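PDB 5IQK: beta-lactamase Rm3 from Uncultured bacterium, which hydrolyses the amide bond of beta-lactam antibiotics as a zinc-dependent subclass B3 metallo-beta-lactamase, and so probably gives its host resistance to these drugs. Local coordinates for residues P16-L19 with T23-V26; T163-D168 with C172-Y177; D217-A222 with P247-A252; Q231-S236 with D242-P247. All coordinates share one frame; numbering follows the deposited sequence.

Contact 1 of 4, residues P16-L19 with T23-V26; sequences PFRL and TYYV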
loop_
_atom_site.group_PDB
_atom_site.type_symbol
_atom_site.label_atom_id
_atom_site.label_comp_id
_atom_site.label_asym_id
_atom_site.label_seq_id
_atom_site.Cartn_x
_atom_site.Cartn_y
_atom_site.Cartn_z
ATOM N N PRO A 16 2.468 5.699 15.942
ATOM C CA PRO A 16 1.447 6.181 15.000
ATOM C C PRO A 16 1.221 7.690 15.093
ATOM O O PRO A 16 1.502 8.281 16.129
ATOM C CB PRO A 16 0.197 5.415 15.426
ATOM C CG PRO A 16 0.386 5.214 16.897
ATOM C CD PRO A 16 1.866 4.992 17.087
ATOM N N PHE A 17 0.723 8.302 14.020
ATOM C CA PHE A 17 0.521 9.750 13.980
ATOM C C PHE A 17 -0.543 10.163 12.962
ATOM O O PHE A 17 -0.819 9.457 11.988
ATOM C CB PHE A 17 1.836 10.478 13.656
ATOM C CG PHE A 17 2.500 10.011 12.383
ATOM C CD1 PHE A 17 2.329 10.709 11.195
ATOM C CD2 PHE A 17 3.306 8.887 12.383
ATOM C CE1 PHE A 17 2.938 10.280 10.022
ATOM C CE2 PHE A 17 3.912 8.457 11.223
ATOM C CZ PHE A 17 3.727 9.156 10.043
ATOM N N ARG A 18 -1.066 11.350 13.121
ATOM C CA ARG A 18 -2.009 11.864 12.193
ATOM C C ARG A 18 -1.332 12.466 11.003
ATOM O O ARG A 18 -0.360 13.152 11.112
ATOM C CB ARG A 18 -2.875 12.935 12.858
ATOM C CG ARG A 18 -3.744 13.698 11.900
ATOM C CD ARG A 18 -4.382 14.895 12.589
ATOM N NE ARG A 18 -5.829 14.908 12.541
ATOM C CZ ARG A 18 -6.556 15.732 13.245
ATOM N NH1 ARG A 18 -5.956 16.600 14.025
ATOM N NH2 ARG A 18 -7.865 15.725 13.159
ATOM N N LEU A 19 -1.869 12.199 9.836
ATOM C CA LEU A 19 -1.328 12.761 8.607
ATOM C C LEU A 19 -2.042 14.045 8.249
ATOM O O LEU A 19 -1.437 15.118 8.199
ATOM C CB LEU A 19 -1.447 11.758 7.466
ATOM C CG LEU A 19 -0.447 10.623 7.555
ATOM C CD1 LEU A 19 -0.955 9.448 6.727
ATOM C CD2 LEU A 19 0.901 11.114 7.047
ATOM N N THR A 23 -7.149 11.030 8.480
ATOM C CA THR A 23 -6.193 10.043 7.951
ATOM C C THR A 23 -4.981 9.893 8.873
ATOM O O THR A 23 -4.291 10.873 9.147
ATOM C CB THR A 23 -5.707 10.433 6.541
ATOM O OG1 THR A 23 -6.821 10.514 5.637
ATOM C CG2 THR A 23 -4.687 9.396 6.007
ATOM N N TYR A 24 -4.717 8.669 9.334
ATOM C CA TYR A 24 -3.619 8.424 10.277
ATOM C C TYR A 24 -2.667 7.354 9.761
ATOM O O TYR A 24 -3.103 6.431 9.075
ATOM C CB TYR A 24 -4.141 7.956 11.621
ATOM C CG TYR A 24 -5.091 8.923 12.285
ATOM C CD1 TYR A 24 -4.654 9.746 13.304
ATOM C CD2 TYR A 24 -6.420 9.009 11.886
ATOM C CE1 TYR A 24 -5.520 10.637 13.925
ATOM C CE2 TYR A 24 -7.284 9.894 12.503
ATOM C CZ TYR A 24 -6.822 10.705 13.518
ATOM O OH TYR A 24 -7.679 11.592 14.133
ATOM N N TYR A 25 -1.398 7.444 10.152
ATOM C CA TYR A 25 -0.419 6.374 9.895
ATOM C C TYR A 25 -0.359 5.389 11.069
ATOM O O TYR A 25 -0.169 5.801 12.214
ATOM C CB TYR A 25 0.963 6.966 9.649
ATOM C CG TYR A 25 1.979 5.949 9.142
ATOM C CD1 TYR A 25 2.045 5.625 7.796
ATOM C CD2 TYR A 25 2.847 5.314 10.016
ATOM C CE1 TYR A 25 2.973 4.697 7.319
ATOM C CE2 TYR A 25 3.799 4.376 9.545
ATOM C CZ TYR A 25 3.837 4.080 8.204
ATOM O OH TYR A 25 4.748 3.162 7.736
ATOM N N VAL A 26 -0.530 4.096 10.794
ATOM C CA VAL A 26 -0.507 3.085 11.854
ATOM C C VAL A 26 0.425 1.918 11.511
ATOM O O VAL A 26 0.332 0.840 12.112
ATOM C CB VAL A 26 -1.923 2.532 12.147
ATOM C CG1 VAL A 26 -2.792 3.610 12.771
ATOM C CG2 VAL A 26 -2.564 2.003 10.882
#
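The ring of Phe-17 lies over the CB of Tyr-25, which sits 3.7 Å from the ring centroid and close to the ring normal, a CH-pi contact on one face. Phe-17 reaches this place because its CG stands between the backbone N and the carbonyl carbon (chi1 55°), which turns the ring back over the partner strand. The Tyr-25 ring extends in another direction, so although the planes are only 24° apart the rings are largely offset; their nearest approach is Phe-17 CE2 to Tyr-25 CD2 at 3.5 Å. Tyr-25 OH is hydrogen-bonded to Met-28 O.

Beneath the rings runs the first hairpin of the chain, strands 17-20 and 23-25, at the edge of one of the two sheets of the metallo-beta-lactamase alpha-beta/beta-alpha sandwich. Phe-17 and Tyr-25 form its antiparallel hydrogen-bonded pair: Tyr-25 N gives to Phe-17 O at 2.8 Å, and Phe-17 N gives to Tyr-25 O at a longer 3.2 Å. Toward the turn, Leu-19 N binds Thr-23 O at 2.8 Å, while Leu-19 CD1 meets Thr-23 CG2 at 3.8 Å. On the other face, in the non-hydrogen-bonded pair, the CB of Arg-18 rests 3.7 Å from CE1 of Tyr-24. The guanidinium plane is nearly parallel to the phenol ring, and Arg-18 NE is bonded to Gly-21 O in the turn.

The chemistry is thus divided by face: Phe-17 and Tyr-25 make a largely aromatic side against helix 229-239, its one phenol hydroxyl engaged, whereas on the other face the exposed Arg-18 lays its aliphatic stem against Tyr-24.

Contact 2 of 4, residues T163-D168 with C172-Y177; sequences TWQSCD and CLNMVY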
loop_
_atom_site.group_PDB
_atom_site.type_symbol
_atom_site.label_atom_id
_atom_site.label_comp_id
_atom_site.label_asym_id
_atom_site.label_seq_id
_atom_site.Cartn_x
_atom_site.Cartn_y
_atom_site.Cartn_z
ATOM N N THR A 163 -7.321 6.380 -3.638
ATOM C CA THR A 163 -7.461 7.809 -3.381
ATOM C C THR A 163 -8.729 8.105 -2.606
ATOM O O THR A 163 -9.731 7.398 -2.712
ATOM C CB THR A 163 -7.504 8.646 -4.668
ATOM O OG1 THR A 163 -8.616 8.223 -5.477
ATOM C CG2 THR A 163 -6.203 8.524 -5.449
ATOM N N TRP A 164 -8.672 9.181 -1.838
ATOM C CA TRP A 164 -9.812 9.670 -1.088
ATOM C C TRP A 164 -9.522 11.101 -0.677
ATOM O O TRP A 164 -8.407 11.585 -0.861
ATOM C CB TRP A 164 -10.073 8.788 0.137
ATOM C CG TRP A 164 -8.981 8.834 1.172
ATOM C CD1 TRP A 164 -8.981 9.549 2.333
ATOM C CD2 TRP A 164 -7.722 8.144 1.131
ATOM N NE1 TRP A 164 -7.817 9.342 3.025
ATOM C CE2 TRP A 164 -7.023 8.483 2.308
ATOM C CE3 TRP A 164 -7.125 7.270 0.220
ATOM C CZ2 TRP A 164 -5.763 7.988 2.595
ATOM C CZ3 TRP A 164 -5.863 6.773 0.505
ATOM C CH2 TRP A 164 -5.196 7.130 1.678
ATOM N N GLN A 165 -10.511 11.767 -0.087
ATOM C CA GLN A 165 -10.302 13.110 0.443
ATOM C C GLN A 165 -10.392 13.108 1.959
ATOM O O GLN A 165 -11.175 12.364 2.538
ATOM C CB GLN A 165 -11.333 14.104 -0.117
ATOM C CG GLN A 165 -11.384 14.188 -1.621
ATOM C CD GLN A 165 -12.029 15.470 -2.109
ATOM O OE1 GLN A 165 -12.797 16.115 -1.386
ATOM N NE2 GLN A 165 -11.713 15.854 -3.341
ATOM N N SER A 166 -9.571 13.939 2.588
ATOM C CA SER A 166 -9.642 14.155 4.024
ATOM C C SER A 166 -9.712 15.649 4.264
ATOM O O SER A 166 -9.039 16.420 3.581
ATOM C CB SER A 166 -8.442 13.548 4.751
ATOM O OG SER A 166 -8.623 12.157 4.932
ATOM N N CYS A 167 -10.542 16.044 5.224
ATOM C CA CYS A 167 -10.786 17.452 5.520
ATOM C C CYS A 167 -10.421 17.805 6.953
ATOM O O CYS A 167 -10.599 16.993 7.857
ATOM C CB CYS A 167 -12.249 17.804 5.254
ATOM S SG CYS A 167 -12.806 17.521 3.543
ATOM N N ASP A 168 -9.939 19.013 7.142
ATOM C CA ASP A 168 -9.646 19.530 8.478
ATOM C C ASP A 168 -10.503 20.775 8.563
ATOM O O ASP A 168 -10.026 21.872 8.633
ATOM C CB ASP A 168 -8.182 19.829 8.725
ATOM C CG ASP A 168 -7.645 19.152 10.029
ATOM O OD1 ASP A 168 -8.204 19.439 11.119
ATOM O OD2 ASP A 168 -6.681 18.328 9.948
ATOM N N CYS A 172 -10.213 20.698 2.247
ATOM C CA CYS A 172 -10.079 19.306 1.843
ATOM C C CYS A 172 -8.785 19.064 1.085
ATOM O O CYS A 172 -8.367 19.896 0.284
ATOM C CB CYS A 172 -11.271 18.872 0.991
ATOM S SG CYS A 172 -12.839 18.790 1.949
ATOM N N LEU A 173 -8.147 17.931 1.335
ATOM C CA LEU A 173 -6.971 17.587 0.560
ATOM C C LEU A 173 -7.167 16.236 -0.108
ATOM O O LEU A 173 -7.910 15.390 0.394
ATOM C CB LEU A 173 -5.725 17.570 1.443
ATOM C CG LEU A 173 -5.275 18.931 1.969
ATOM C CD1 LEU A 173 -4.003 18.775 2.775
ATOM C CD2 LEU A 173 -5.084 19.912 0.827
ATOM N N ASN A 174 -6.514 16.050 -1.251
ATOM C CA ASN A 174 -6.532 14.771 -1.947
ATOM C C ASN A 174 -5.454 13.838 -1.410
ATOM O O ASN A 174 -4.265 14.158 -1.456
ATOM C CB ASN A 174 -6.366 14.976 -3.455
ATOM C CG ASN A 174 -7.460 15.838 -4.042
ATOM O OD1 ASN A 174 -8.638 15.592 -3.804
ATOM N ND2 ASN A 174 -7.077 16.865 -4.795
ATOM N N MET A 175 -5.886 12.695 -0.890
ATOM C CA MET A 175 -4.981 11.719 -0.305
ATOM C C MET A 175 -4.726 10.610 -1.302
ATOM O O MET A 175 -5.615 10.206 -2.051
ATOM C CB MET A 175 -5.555 11.130 0.977
ATOM C CG MET A 175 -6.247 12.150 1.870
ATOM S SD MET A 175 -5.148 13.438 2.489
ATOM C CE MET A 175 -4.271 12.518 3.754
ATOM N N VAL A 176 -3.496 10.120 -1.310
ATOM C CA VAL A 176 -3.116 9.049 -2.215
ATOM C C VAL A 176 -2.318 8.009 -1.449
ATOM O O VAL A 176 -1.334 8.346 -0.792
ATOM C CB VAL A 176 -2.274 9.571 -3.403
ATOM C CG1 VAL A 176 -1.840 8.394 -4.300
ATOM C CG2 VAL A 176 -3.066 10.600 -4.227
ATOM N N TYR A 177 -2.745 6.749 -1.538
ATOM C CA TYR A 177 -1.949 5.625 -1.081
ATOM C C TYR A 177 -1.447 4.937 -2.338
ATOM O O TYR A 177 -2.236 4.306 -3.041
ATOM C CB TYR A 177 -2.770 4.658 -0.214
ATOM C CG TYR A 177 -1.949 3.576 0.467
ATOM C CD1 TYR A 177 -1.514 3.732 1.779
ATOM C CD2 TYR A 177 -1.594 2.406 -0.203
ATOM C CE1 TYR A 177 -0.767 2.753 2.412
ATOM C CE2 TYR A 177 -0.833 1.421 0.418
ATOM C CZ TYR A 177 -0.431 1.600 1.725
ATOM O OH TYR A 177 0.312 0.627 2.346
#
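This is a disulfide-closed antiparallel beta hairpin, made by strands 160-168 and 171-178 in the five-stranded sheet of the sandwich. Two hydrogen-bonded pairs, Trp-164 with Met-175 and Ser-166 with Leu-173, hold it together; Leu-173 N to Ser-166 O, for example, spans 2.9 Å and is nearly straight.

On the buried side a chi1 of 66° folds the Trp-164 indole back across the partner strand. Met-175 CB then lies over one face, 3.3 Å from Trp-164 CE2, and the bent methionine chain brings SD obliquely to the five-membered ring, 5.5 Å from its centroid, a Met-aromatic contact. Tyr-177 CB meets the six-membered ring at its edge, 3.8 Å from CZ3 of Trp-164. The indole NE1 and Ser-166 OG both bond to Thr-23 OG1, which ties this side to the other sheet.

The opposite side carries Thr-163, Gln-165 and Cys-167 beside Val-176, Asn-174 and Cys-172. Gln-165 and Asn-174 run alongside each other with their amide planes 51° apart, joined by a weak bond from Gln-165 NE2 to Asn-174 OD1. Nearest the turn, Cys-167 SG and Cys-172 SG are bonded at 2.0 Å, with a disulfide torsion of 86°.

Contact 3 of 4, residues D217-A222 with P247-A252; sequences DVLISA and PQACRA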
loop_
_atom_site.group_PDB
_atom_site.type_symbol
_atom_site.label_atom_id
_atom_site.label_comp_id
_atom_site.label_asym_id
_atom_site.label_seq_id
_atom_site.Cartn_x
_atom_site.Cartn_y
_atom_site.Cartn_z
ATOM N N ASP A 217 -2.382 15.644 -3.044
ATOM C CA ASP A 217 -1.901 16.540 -1.988
ATOM C C ASP A 217 -1.066 15.844 -0.913
ATOM O O ASP A 217 -0.026 16.364 -0.502
ATOM C CB ASP A 217 -3.074 17.261 -1.329
ATOM C CG ASP A 217 -3.778 18.190 -2.279
ATOM O OD1 ASP A 217 -3.070 18.914 -3.015
ATOM O OD2 ASP A 217 -5.028 18.190 -2.298
ATOM N N VAL A 218 -1.543 14.704 -0.418
ATOM C CA VAL A 218 -0.785 13.930 0.561
ATOM C C VAL A 218 -0.557 12.492 0.090
ATOM O O VAL A 218 -1.500 11.708 -0.085
ATOM C CB VAL A 218 -1.473 13.906 1.953
ATOM C CG1 VAL A 218 -0.642 13.084 2.939
ATOM C CG2 VAL A 218 -1.689 15.328 2.488
ATOM N N LEU A 219 0.712 12.156 -0.098
ATOM C CA LEU A 219 1.102 10.834 -0.566
ATOM C C LEU A 219 1.631 9.953 0.558
ATOM O O LEU A 219 2.499 10.358 1.333
ATOM C CB LEU A 219 2.158 10.957 -1.668
ATOM C CG LEU A 219 2.796 9.648 -2.151
ATOM C CD1 LEU A 219 1.722 8.784 -2.815
ATOM C CD2 LEU A 219 3.961 9.900 -3.108
ATOM N N ILE A 220 1.100 8.733 0.627
ATOM C CA ILE A 220 1.714 7.663 1.398
ATOM C C ILE A 220 2.026 6.500 0.447
ATOM O O ILE A 220 1.125 5.968 -0.209
ATOM C CB ILE A 220 0.817 7.160 2.540
ATOM C CG1 ILE A 220 0.370 8.315 3.446
ATOM C CG2 ILE A 220 1.552 6.097 3.350
ATOM C CD1 ILE A 220 -0.988 8.885 3.067
ATOM N N SER A 221 3.291 6.118 0.350
ATOM C CA SER A 221 3.665 4.962 -0.479
ATOM C C SER A 221 3.682 3.678 0.351
ATOM O O SER A 221 4.000 3.706 1.541
ATOM C CB SER A 221 5.036 5.181 -1.131
ATOM O OG SER A 221 5.971 5.602 -0.155
ATOM N N ALA A 222 3.365 2.555 -0.292
ATOM C CA ALA A 222 3.274 1.259 0.380
ATOM C C ALA A 222 4.543 0.962 1.182
ATOM O O ALA A 222 4.470 0.440 2.297
ATOM C CB ALA A 222 3.006 0.153 -0.646
ATOM N N PRO A 247 2.014 18.758 -3.495
ATOM C CA PRO A 247 1.206 18.453 -4.682
ATOM C C PRO A 247 2.013 17.805 -5.800
ATOM O O PRO A 247 1.429 17.280 -6.746
ATOM C CB PRO A 247 0.693 19.826 -5.120
ATOM C CG PRO A 247 0.834 20.695 -3.910
ATOM C CD PRO A 247 2.064 20.205 -3.231
ATOM N N GLN A 248 3.334 17.822 -5.669
ATOM C CA GLN A 248 4.215 17.252 -6.685
ATOM C C GLN A 248 4.659 15.826 -6.354
ATOM O O GLN A 248 5.411 15.211 -7.124
ATOM C CB GLN A 248 5.443 18.152 -6.865
ATOM C CG GLN A 248 5.205 19.420 -7.686
ATOM C CD GLN A 248 4.861 19.123 -9.139
ATOM O OE1 GLN A 248 5.536 18.329 -9.800
ATOM N NE2 GLN A 248 3.813 19.765 -9.644
ATOM N N ALA A 249 4.202 15.305 -5.217
ATOM C CA ALA A 249 4.713 14.033 -4.692
ATOM C C ALA A 249 4.490 12.828 -5.612
ATOM O O ALA A 249 5.405 12.043 -5.814
ATOM C CB ALA A 249 4.108 13.750 -3.326
ATOM N N CYS A 250 3.284 12.659 -6.147
ATOM C CA CYS A 250 3.046 11.524 -7.049
ATOM C C CYS A 250 3.885 11.623 -8.321
ATOM O O CYS A 250 4.362 10.611 -8.815
ATOM C CB CYS A 250 1.568 11.400 -7.408
ATOM S SG CYS A 250 0.524 11.040 -5.995
ATOM N N ARG A 251 4.063 12.832 -8.851
ATOM C CA ARG A 251 4.921 13.010 -10.027
ATOM C C ARG A 251 6.371 12.631 -9.744
ATOM O O ARG A 251 7.036 12.026 -10.588
ATOM C CB ARG A 251 4.877 14.453 -10.541
ATOM C CG ARG A 251 3.558 14.905 -11.126
ATOM C CD ARG A 251 3.751 16.246 -11.835
ATOM N NE ARG A 251 4.466 16.080 -13.099
ATOM C CZ ARG A 251 5.241 17.009 -13.656
ATOM N NH1 ARG A 251 5.401 18.188 -13.066
ATOM N NH2 ARG A 251 5.859 16.759 -14.805
ATOM N N ALA A 252 6.861 12.985 -8.562
ATOM C CA ALA A 252 8.233 12.656 -8.189
ATOM C C ALA A 252 8.389 11.158 -7.944
ATOM O O ALA A 252 9.423 10.576 -8.245
ATOM C CB ALA A 252 8.649 13.440 -6.955
#
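Leu-219 and Ala-249 meet methylene to methyl, Ala-249 CB lying 3.8 Å from Leu-219 CB. The leucine branches divide the helix start between them: CD2 reaches the backbone, 3.7 Å from Ala-249 O, while CD1 approaches Cys-250 SG at 4.1 Å. With CG swung away from its own backbone N (chi1 173°), Leu-219 spreads both methyls along this first turn. Further toward the beginning of both segments, Asp-217 and Pro-247 touch more loosely, OD1 of the aspartate being 4.4 Å from CG of the proline. No hydrogen bond crosses directly between the segments; the touch of Leu-219 on Ala-249 and Cys-250 is mainly van der Waals.

Strand 218-221 is an outermost strand of the five-stranded sheet in the metallo-beta-lactamase fold, and the long C-terminal helix 249-269 begins against the side bearing Leu-219. That placement has a covalent part, since Cys-250 SG is joined in a disulfide to Cys-216, just before the strand.

In the next shell, Asp-217 OD2 accepts from Asn-174 N, linking the start of strand 218-221 to strand 171-178, and Val-176 and Ala-178 of that strand pack beside Leu-219. Asp-246 OD2 caps Gln-248 N ahead of the helix, and within the segment Ala-252 N binds Gln-248 O at 3.0 Å. Gln-248 OE1 receives Arg-251 NH1 on a lone pair at 3.3 Å, tilted out of the guanidinium plane. Tyr-253, one residue further along the helix, also touches both Leu-219 and Ser-221.

Contact 4 of 4, residues Q231-S236 with D242-P247; sequences QRLEAS and DAFVDP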
loop_
_atom_site.group_PDB
_atom_site.type_symbol
_atom_site.label_atom_id
_atom_site.label_comp_id
_atom_site.label_asym_id
_atom_site.label_seq_id
_atom_site.Cartn_x
_atom_site.Cartn_y
_atom_site.Cartn_z
ATOM N N GLN A 231 11.389 11.783 6.634
ATOM C CA GLN A 231 11.840 13.174 6.545
ATOM C C GLN A 231 10.660 14.115 6.816
ATOM O O GLN A 231 10.773 15.095 7.568
ATOM C CB GLN A 231 12.443 13.500 5.182
ATOM C CG GLN A 231 13.760 12.777 4.876
ATOM C CD GLN A 231 13.547 11.449 4.174
ATOM O OE1 GLN A 231 12.546 10.763 4.393
ATOM N NE2 GLN A 231 14.489 11.082 3.315
ATOM N N ARG A 232 9.539 13.811 6.174
ATOM C CA ARG A 232 8.303 14.589 6.315
ATOM C C ARG A 232 7.812 14.600 7.762
ATOM O O ARG A 232 7.446 15.659 8.294
ATOM C CB ARG A 232 7.239 13.997 5.375
ATOM C CG ARG A 232 7.534 14.320 3.915
ATOM C CD ARG A 232 6.790 13.422 2.926
ATOM N NE ARG A 232 5.346 13.592 2.883
ATOM C CZ ARG A 232 4.511 12.623 2.518
ATOM N NH1 ARG A 232 4.981 11.422 2.193
ATOM N NH2 ARG A 232 3.217 12.851 2.487
ATOM N N LEU A 233 7.814 13.429 8.402
ATOM C CA LEU A 233 7.439 13.318 9.815
ATOM C C LEU A 233 8.337 14.158 10.709
ATOM O O LEU A 233 7.845 14.864 11.589
ATOM C CB LEU A 233 7.464 11.864 10.291
ATOM C CG LEU A 233 7.127 11.648 11.775
ATOM C CD1 LEU A 233 5.688 12.109 12.071
ATOM C CD2 LEU A 233 7.293 10.195 12.169
ATOM N N GLU A 234 9.649 14.087 10.497
ATOM C CA GLU A 234 10.577 14.904 11.280
ATOM C C GLU A 234 10.262 16.387 11.089
ATOM O O GLU A 234 10.302 17.175 12.037
ATOM C CB GLU A 234 12.036 14.617 10.885
ATOM C CG GLU A 234 13.047 15.492 11.622
ATOM C CD GLU A 234 14.485 15.111 11.334
ATOM O OE1 GLU A 234 14.731 13.956 10.920
ATOM O OE2 GLU A 234 15.375 15.968 11.529
ATOM N N ALA A 235 9.934 16.766 9.861
ATOM C CA ALA A 235 9.607 18.155 9.567
ATOM C C ALA A 235 8.325 18.571 10.294
ATOM O O ALA A 235 8.160 19.728 10.673
ATOM C CB ALA A 235 9.463 18.359 8.073
ATOM N N SER A 236 7.424 17.617 10.500
ATOM C CA SER A 236 6.111 17.936 11.062
ATOM C C SER A 236 6.164 18.301 12.548
ATOM O O SER A 236 5.245 18.942 13.055
ATOM C CB SER A 236 5.147 16.766 10.861
ATOM O OG SER A 236 5.395 15.722 11.790
ATOM N N ASP A 242 1.446 20.714 7.259
ATOM C CA ASP A 242 2.022 21.244 6.022
ATOM C C ASP A 242 3.183 20.379 5.559
ATOM O O ASP A 242 3.443 20.240 4.363
ATOM C CB ASP A 242 2.522 22.676 6.201
ATOM C CG ASP A 242 1.443 23.719 5.970
ATOM O OD1 ASP A 242 0.346 23.365 5.491
ATOM O OD2 ASP A 242 1.715 24.905 6.252
ATOM N N ALA A 243 3.889 19.808 6.527
ATOM C CA ALA A 243 5.051 18.993 6.234
ATOM C C ALA A 243 4.716 17.762 5.393
ATOM O O ALA A 243 5.587 17.247 4.692
ATOM C CB ALA A 243 5.721 18.566 7.522
ATOM N N PHE A 244 3.471 17.285 5.469
ATOM C CA PHE A 244 3.067 16.096 4.715
ATOM C C PHE A 244 2.457 16.444 3.362
ATOM O O PHE A 244 2.221 15.563 2.538
ATOM C CB PHE A 244 2.072 15.264 5.520
ATOM C CG PHE A 244 2.637 14.710 6.784
ATOM C CD1 PHE A 244 3.627 13.746 6.752
ATOM C CD2 PHE A 244 2.177 15.154 8.019
ATOM C CE1 PHE A 244 4.158 13.236 7.918
ATOM C CE2 PHE A 244 2.714 14.650 9.195
ATOM C CZ PHE A 244 3.716 13.681 9.134
ATOM N N VAL A 245 2.193 17.732 3.152
ATOM C CA VAL A 245 1.526 18.207 1.944
ATOM C C VAL A 245 2.515 18.623 0.860
ATOM O O VAL A 245 3.372 19.476 1.082
ATOM C CB VAL A 245 0.584 19.387 2.280
ATOM C CG1 VAL A 245 -0.085 19.930 1.028
ATOM C CG2 VAL A 245 -0.442 18.927 3.279
ATOM N N ASP A 246 2.384 18.004 -0.311
ATOM C CA ASP A 246 3.257 18.262 -1.450
ATOM C C ASP A 246 2.548 17.801 -2.726
ATOM O O ASP A 246 2.479 16.603 -3.011
ATOM C CB ASP A 246 4.603 17.542 -1.274
ATOM C CG ASP A 246 5.585 17.822 -2.406
ATOM O OD1 ASP A 246 6.708 17.279 -2.350
ATOM O OD2 ASP A 246 5.242 18.561 -3.354
ATOM N N PRO A 247 2.014 18.758 -3.495
ATOM C CA PRO A 247 1.206 18.453 -4.682
ATOM C C PRO A 247 2.013 17.805 -5.800
ATOM O O PRO A 247 1.429 17.280 -6.746
ATOM C CB PRO A 247 0.693 19.826 -5.120
ATOM C CG PRO A 247 0.834 20.695 -3.910
ATOM C CD PRO A 247 2.064 20.205 -3.231
HETATM O O HOH W 1 5.205 16.336 1.824
#
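A helix and the 3-10 turn that follows it in the chain pack together here: Ala-243 and Phe-244 of the turn meet helix 229-239 at the surface of the metallo-beta-lactamase fold. Ala-243 CB fits against the helix, 3.5 Å from Arg-232 O and 3.8 Å from the CB of Ala-235. Beside it the Phe-244 ring lies along the same helix. Its CE2 comes within 3.6 Å of Ser-236 CB, and Leu-233 CD1 meets CZ at the ring edge, 3.9 Å away. A chi1 of 77° turns the Ser-236 hydroxyl back along its own helix, where OG bonds to Leu-233 O.

The polar link is Arg-232. Its chain bends at chi3 (68°), bringing NH2 to a lone pair of Phe-244 O at 2.9 Å, with the acceptor close to the guanidinium plane. The side chain thus reaches two successive carbonyls of the turn, Phe-244 O directly and Ala-243 O through a water that NE holds only weakly and that donates to Ala-243 O at 3.0 Å.

Arg-232 NH1 also binds Leu-219 O of strand 218-221 and Ser-227 O in the loop before the helix, while Phe-244 packs on Leu-19 and Leu-233 on Phe-17 of strand 17-20.

Along the chain, contacts 1, 2 and 3 follow in series, and contact 4 is nested in the loop that contact 3 closes, sharing Pro-247 with it. Contacts 1 and 2 are hairpins in different sheets, their centres about 13 Å apart, and the Thr-23 hydroxyl bridges the two sheets. Contacts 2 and 3, with centres about 11 Å apart, share a sheet, strand 171-178 of contact 2 lying beside strand 218-221 of contact 3. Contact 4 lies about 12 Å from contact 1, centre to centre, with Phe-244 against Phe-17. Together they link both sheets to the C-terminal helices; His-223, a zinc ligand, directly follows segment 217-222, tying this framework to the metal site.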